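Local atomic coordinates of sphingomyelinase-c (Listeria ivanovii, PDB entry 1ZWX), a protein that belongs to the endonuclease/exonuclease/phosphatase family and has the two-sheet alpha/beta fold of DNase I-like proteins. Residues A[14-19]-A[41-46]; A[63-68]-A[73-78]. One frame throughout, in Å; residues are numbered along the deposited sequence.

In the fold
Both contacts reach the same six-stranded sheet of the DNase I-like fold, their centres 13 Å apart. Contact 1 is buried and joins strand 12-20, inside that sheet, to the short 3-10 segment after helix 31-39. Contact 2 is partly buried; there helix 58-67 meets strand 74-75, the outermost strand on one side. The chemistry follows these places: contact 1 uses an aromatic pair, a weak phenol-imidazole bond and a bridging water, whereas contact 2 combines one nearly straight amide-to-carbonyl bond with leucine-valine packing. Segments 14-19 and 63-68 touch through Val18 CG2 and Leu64 CD2, 4.1 Å apart, and Ile38 of helix 31-39 packs against Val18, Tyr43 and Met44 and also against Leu64.

Contact 1: A[14-19]-A[41-46]; sequences TSHNVY and ADYMKN
Tyr43, in a 3-10 turn covering the inner strand 12-20 of this DNase I-like fold, reaches His16 and Thr14, while Met44 adds an apolar touch. The turn is closed within 41-46 by Met44 N bonding to Ala41 O. With CG of Tyr43 lying between the backbone N and the carbonyl carbon (chi1 80°), the ring points toward the strand and crosses the His16 side chain at about a right angle. The ring planes stand at 84°, with centroids 5.3 Å apart, an oblique pairing. The hydroxyl arrives near the plane of the imidazole at its ND1 edge; Tyr43 OH to His16 ND1 is 2.7 Å, but an angle of 124° makes this bond weak. The stronger polar partner is His291 O, bonded to His16 NE2; together the two would limit rotation of the imidazole. Thr14 CG2 lies at the edge of the Tyr43 ring, 4.1 Å from CD1. Tyr43 O is 4.0 Å from Thr14 OG1, and a water spans the gap: it donates to Tyr43 O at 2.6 Å and is hydrogen-bonded to Thr14 OG1. Phe288 packs edge-to-face with Tyr43. Next along, Met44 lays CG over one face of the Tyr43 ring, toward its rim, and its CE ends 4.3 Å from His16 CB.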
loop_
_atom_site.group_PDB
_atom_site.type_symbol
_atom_site.label_atom_id
_atom_site.label_comp_id
_atom_site.label_asym_id
_atom_site.label_seq_id
_atom_site.Cartn_x
_atom_site.Cartn_y
_atom_site.Cartn_z
ATOM N N THR A 14 -6.908 -2.924 -5.854
ATOM C CA THR A 14 -7.260 -2.068 -4.725
ATOM C C THR A 14 -6.030 -2.045 -3.818
ATOM O O THR A 14 -5.384 -3.067 -3.611
ATOM C CB THR A 14 -8.526 -2.559 -3.975
ATOM O OG1 THR A 14 -9.672 -2.314 -4.786
ATOM C CG2 THR A 14 -8.745 -1.802 -2.657
ATOM N N SER A 15 -5.660 -0.854 -3.353
ATOM C CA SER A 15 -4.549 -0.737 -2.415
ATOM C C SER A 15 -5.111 -0.112 -1.122
ATOM O O SER A 15 -5.850 0.866 -1.172
ATOM C CB SER A 15 -3.426 0.134 -3.008
ATOM O OG SER A 15 -2.339 0.225 -2.100
ATOM N N HIS A 16 -4.777 -0.726 0.016
ATOM C CA HIS A 16 -5.191 -0.196 1.291
ATOM C C HIS A 16 -4.101 -0.330 2.311
ATOM O O HIS A 16 -3.616 -1.442 2.630
ATOM C CB HIS A 16 -6.461 -0.876 1.815
ATOM C CG HIS A 16 -7.185 -0.058 2.834
ATOM N ND1 HIS A 16 -8.159 -0.581 3.654
ATOM C CD2 HIS A 16 -7.083 1.258 3.154
ATOM C CE1 HIS A 16 -8.644 0.380 4.418
ATOM N NE2 HIS A 16 -8.002 1.502 4.140
ATOM N N ASN A 17 -3.717 0.834 2.807
ATOM C CA ASN A 17 -2.895 0.929 3.980
ATOM C C ASN A 17 -3.863 0.680 5.140
ATOM O O ASN A 17 -4.705 1.520 5.448
ATOM C CB ASN A 17 -2.270 2.349 4.041
ATOM C CG ASN A 17 -1.376 2.525 5.239
ATOM O OD1 ASN A 17 -1.583 1.858 6.267
ATOM N ND2 ASN A 17 -0.366 3.396 5.126
ATOM N N VAL A 18 -3.770 -0.508 5.729
ATOM C CA VAL A 18 -4.774 -0.976 6.687
ATOM C C VAL A 18 -4.442 -0.626 8.164
ATOM O O VAL A 18 -5.218 -0.956 9.066
ATOM C CB VAL A 18 -5.013 -2.510 6.561
ATOM C CG1 VAL A 18 -5.655 -2.836 5.175
ATOM C CG2 VAL A 18 -3.744 -3.273 6.731
ATOM N N TYR A 19 -3.307 0.025 8.398
ATOM C CA TYR A 19 -3.009 0.517 9.748
ATOM C C TYR A 19 -3.174 -0.569 10.823
ATOM O O TYR A 19 -4.023 -0.430 11.719
ATOM C CB TYR A 19 -3.941 1.687 10.045
ATOM C CG TYR A 19 -3.698 2.400 11.363
ATOM C CD1 TYR A 19 -2.413 2.728 11.766
ATOM C CD2 TYR A 19 -4.756 2.801 12.154
ATOM C CE1 TYR A 19 -2.167 3.406 12.962
ATOM C CE2 TYR A 19 -4.533 3.508 13.350
ATOM C CZ TYR A 19 -3.231 3.809 13.740
ATOM O OH TYR A 19 -2.981 4.496 14.937
ATOM N N ALA A 41 -15.473 -6.635 4.028
ATOM C CA ALA A 41 -16.018 -5.416 3.421
ATOM C C ALA A 41 -16.195 -5.611 1.904
ATOM O O ALA A 41 -15.432 -6.346 1.266
ATOM C CB ALA A 41 -15.101 -4.217 3.684
ATOM N N ASP A 42 -17.198 -4.930 1.358
ATOM C CA ASP A 42 -17.469 -4.979 -0.078
ATOM C C ASP A 42 -16.315 -4.452 -0.923
ATOM O O ASP A 42 -16.052 -4.995 -2.011
ATOM C CB ASP A 42 -18.772 -4.259 -0.397
ATOM C CG ASP A 42 -20.002 -5.054 0.051
ATOM O OD1 ASP A 42 -19.871 -6.270 0.355
ATOM O OD2 ASP A 42 -21.101 -4.458 0.101
ATOM N N TYR A 43 -15.591 -3.434 -0.423
ATOM C CA TYR A 43 -14.516 -2.860 -1.225
ATOM C C TYR A 43 -13.387 -3.856 -1.473
ATOM O O TYR A 43 -12.613 -3.695 -2.417
ATOM C CB TYR A 43 -14.002 -1.533 -0.633
ATOM C CG TYR A 43 -13.024 -1.700 0.525
ATOM C CD1 TYR A 43 -11.651 -1.874 0.291
ATOM C CD2 TYR A 43 -13.469 -1.660 1.851
ATOM C CE1 TYR A 43 -10.753 -2.022 1.346
ATOM C CE2 TYR A 43 -12.567 -1.799 2.917
ATOM C CZ TYR A 43 -11.223 -1.986 2.662
ATOM O OH TYR A 43 -10.333 -2.132 3.716
ATOM N N MET A 44 -13.303 -4.895 -0.646
ATOM C CA MET A 44 -12.283 -5.928 -0.818
ATOM C C MET A 44 -12.665 -7.010 -1.829
ATOM O O MET A 44 -11.827 -7.804 -2.228
ATOM C CB MET A 44 -11.894 -6.545 0.527
ATOM C CG MET A 44 -10.969 -5.616 1.323
ATOM S SD MET A 44 -9.336 -5.531 0.521
ATOM C CE MET A 44 -8.340 -4.711 1.782
ATOM N N LYS A 45 -13.918 -7.013 -2.253
ATOM C CA LYS A 45 -14.373 -8.006 -3.258
ATOM C C LYS A 45 -14.104 -7.517 -4.684
ATOM O O LYS A 45 -13.918 -6.321 -4.923
ATOM C CB LYS A 45 -15.876 -8.248 -3.106
ATOM C CG LYS A 45 -16.305 -8.641 -1.712
ATOM C CD LYS A 45 -17.827 -8.653 -1.595
ATOM C CE LYS A 45 -18.278 -9.086 -0.196
ATOM N NZ LYS A 45 -17.504 -10.246 0.352
ATOM N N ASN A 46 -14.091 -8.459 -5.625
ATOM C CA ASN A 46 -14.077 -8.154 -7.053
ATOM C C ASN A 46 -12.819 -7.439 -7.567
ATOM O O ASN A 46 -12.891 -6.661 -8.531
ATOM C CB ASN A 46 -15.329 -7.372 -7.454
ATOM C CG ASN A 46 -16.603 -8.023 -6.968
ATOM O OD1 ASN A 46 -16.773 -9.259 -7.067
ATOM N ND2 ASN A 46 -17.509 -7.199 -6.398
HETATM O O HOH W 1 -12.238 -1.866 -4.268
#

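Contact 2: A[63-68]-A[73-78]; sequences RLLNNL and PHQTPV
The backbones of Leu65 and Gln75 stand 8.1 Å apart from CA to CA, those of Leu68 and Pro73 come somewhat closer at 7.3 Å, and the Gln75 side chain bridges the gap to the helix backbone. It does this with a chain extended beyond CG (chi2 -165°). Gln75 NE2 donates to Leu65 O at 3.0 Å; the N-H...O angle of 167° is close to straight, and the acceptor lies almost in the amide plane, although NE2 itself is tilted from the carbonyl plane of Leu65. Leu65 O is gripped twice, since Leu68 N also bonds to it, at 3.2 Å and from the opposite face of the carbonyl plane. Gln75 NE2 has another partner in Tyr72 O, and the two bonds together would hold the amide in this orientation. Gln75 OE1, the other branch of the amide, rests 3.6 Å from Leu65 CB. Further out, Leu65 CD1 meets Val78 CG2 at 3.9 Å, a purely apolar touch. Thus helix 58-67 is tied to edge strand 74-75, with Leu65 also packing on Ala104 and Val106 of the adjoining strand 104-107 and on Leu52 of strand 49-55, while Leu68 leans on Ala39 of helix 31-39.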
loop_
_atom_site.group_PDB
_atom_site.type_symbol
_atom_site.label_atom_id
_atom_site.label_comp_id
_atom_site.label_asym_id
_atom_site.label_seq_id
_atom_site.Cartn_x
_atom_site.Cartn_y
_atom_site.Cartn_z
ATOM N N ARG A 63 -4.143 -12.927 10.533
ATOM C CA ARG A 63 -5.581 -13.038 10.431
ATOM C C ARG A 63 -6.159 -12.448 9.146
ATOM O O ARG A 63 -7.007 -13.093 8.464
ATOM C CB ARG A 63 -6.296 -12.458 11.657
ATOM C CG ARG A 63 -7.814 -12.580 11.521
ATOM C CD ARG A 63 -8.543 -12.006 12.687
ATOM N NE ARG A 63 -8.512 -12.934 13.806
ATOM C CZ ARG A 63 -9.233 -12.787 14.915
ATOM N NH1 ARG A 63 -10.039 -11.744 15.053
ATOM N NH2 ARG A 63 -9.125 -13.682 15.890
ATOM N N LEU A 64 -5.767 -11.222 8.813
ATOM C CA LEU A 64 -6.302 -10.565 7.623
ATOM C C LEU A 64 -5.973 -11.385 6.365
ATOM O O LEU A 64 -6.850 -11.630 5.539
ATOM C CB LEU A 64 -5.740 -9.140 7.490
ATOM C CG LEU A 64 -6.076 -8.403 6.199
ATOM C CD1 LEU A 64 -7.577 -8.287 5.940
ATOM C CD2 LEU A 64 -5.426 -7.036 6.263
ATOM N N LEU A 65 -4.722 -11.791 6.234
ATOM C CA LEU A 65 -4.275 -12.513 5.053
ATOM C C LEU A 65 -5.014 -13.853 4.978
ATOM O O LEU A 65 -5.433 -14.300 3.921
ATOM C CB LEU A 65 -2.769 -12.723 5.113
ATOM C CG LEU A 65 -2.015 -11.388 4.862
ATOM C CD1 LEU A 65 -0.586 -11.579 5.202
ATOM C CD2 LEU A 65 -2.210 -11.006 3.397
ATOM N N ASN A 66 -5.220 -14.459 6.136
ATOM C CA ASN A 66 -6.037 -15.668 6.199
ATOM C C ASN A 66 -7.492 -15.513 5.805
ATOM O O ASN A 66 -8.019 -16.328 5.024
ATOM C CB ASN A 66 -5.886 -16.335 7.553
ATOM C CG ASN A 66 -5.107 -17.577 7.444
ATOM O OD1 ASN A 66 -3.883 -17.590 7.596
ATOM N ND2 ASN A 66 -5.799 -18.645 7.080
ATOM N N ASN A 67 -8.126 -14.465 6.314
ATOM C CA ASN A 67 -9.476 -14.100 5.939
ATOM C C ASN A 67 -9.623 -13.846 4.441
ATOM O O ASN A 67 -10.731 -13.945 3.897
ATOM C CB ASN A 67 -9.914 -12.816 6.650
ATOM C CG ASN A 67 -10.125 -12.996 8.160
ATOM O OD1 ASN A 67 -10.136 -14.104 8.653
ATOM N ND2 ASN A 67 -10.269 -11.875 8.892
ATOM N N LEU A 68 -8.517 -13.453 3.798
ATOM C CA LEU A 68 -8.552 -13.033 2.388
ATOM C C LEU A 68 -8.299 -14.189 1.424
ATOM O O LEU A 68 -8.420 -14.022 0.197
ATOM C CB LEU A 68 -7.515 -11.909 2.137
ATOM C CG LEU A 68 -7.885 -10.502 2.649
ATOM C CD1 LEU A 68 -6.715 -9.544 2.455
ATOM C CD2 LEU A 68 -9.154 -9.963 1.979
ATOM N N PRO A 73 -6.505 -16.510 -3.058
ATOM C CA PRO A 73 -5.643 -17.588 -2.568
ATOM C C PRO A 73 -4.161 -17.489 -2.878
ATOM O O PRO A 73 -3.374 -18.206 -2.262
ATOM C CB PRO A 73 -6.205 -18.858 -3.263
ATOM C CG PRO A 73 -7.054 -18.369 -4.347
ATOM C CD PRO A 73 -7.455 -16.979 -4.102
ATOM N N HIS A 74 -3.757 -16.660 -3.837
ATOM C CA HIS A 74 -2.353 -16.607 -4.182
ATOM C C HIS A 74 -1.829 -15.314 -3.561
ATOM O O HIS A 74 -2.370 -14.245 -3.868
ATOM C CB HIS A 74 -2.170 -16.591 -5.696
ATOM C CG HIS A 74 -2.962 -17.666 -6.384
ATOM N ND1 HIS A 74 -2.572 -18.993 -6.379
ATOM C CD2 HIS A 74 -4.160 -17.623 -7.012
ATOM C CE1 HIS A 74 -3.472 -19.711 -7.037
ATOM N NE2 HIS A 74 -4.448 -18.907 -7.423
ATOM N N GLN A 75 -0.838 -15.476 -2.683
ATOM C CA GLN A 75 -0.404 -14.427 -1.754
ATOM C C GLN A 75 1.099 -14.411 -1.609
ATOM O O GLN A 75 1.777 -15.452 -1.691
ATOM C CB GLN A 75 -1.005 -14.641 -0.344
ATOM C CG GLN A 75 -2.520 -14.751 -0.317
ATOM C CD GLN A 75 -3.133 -14.603 1.073
ATOM O OE1 GLN A 75 -2.424 -14.662 2.075
ATOM N NE2 GLN A 75 -4.456 -14.412 1.129
ATOM N N THR A 76 1.630 -13.215 -1.355
ATOM C CA THR A 76 3.006 -13.125 -0.912
ATOM C C THR A 76 3.007 -13.128 0.631
ATOM O O THR A 76 1.973 -12.837 1.238
ATOM C CB THR A 76 3.669 -11.773 -1.381
ATOM O OG1 THR A 76 3.083 -10.708 -0.636
ATOM C CG2 THR A 76 3.463 -11.518 -2.901
ATOM N N PRO A 77 4.162 -13.433 1.255
ATOM C CA PRO A 77 4.348 -13.124 2.687
ATOM C C PRO A 77 4.320 -11.586 2.874
ATOM O O PRO A 77 4.337 -10.833 1.880
ATOM C CB PRO A 77 5.740 -13.654 2.988
ATOM C CG PRO A 77 6.109 -14.526 1.874
ATOM C CD PRO A 77 5.339 -14.079 0.666
ATOM N N VAL A 78 4.303 -11.122 4.119
ATOM C CA VAL A 78 4.579 -9.691 4.379
ATOM C C VAL A 78 6.094 -9.534 4.213
ATOM O O VAL A 78 6.890 -10.352 4.717
ATOM C CB VAL A 78 4.088 -9.229 5.785
ATOM C CG1 VAL A 78 4.554 -7.794 6.070
ATOM C CG2 VAL A 78 2.554 -9.327 5.894
#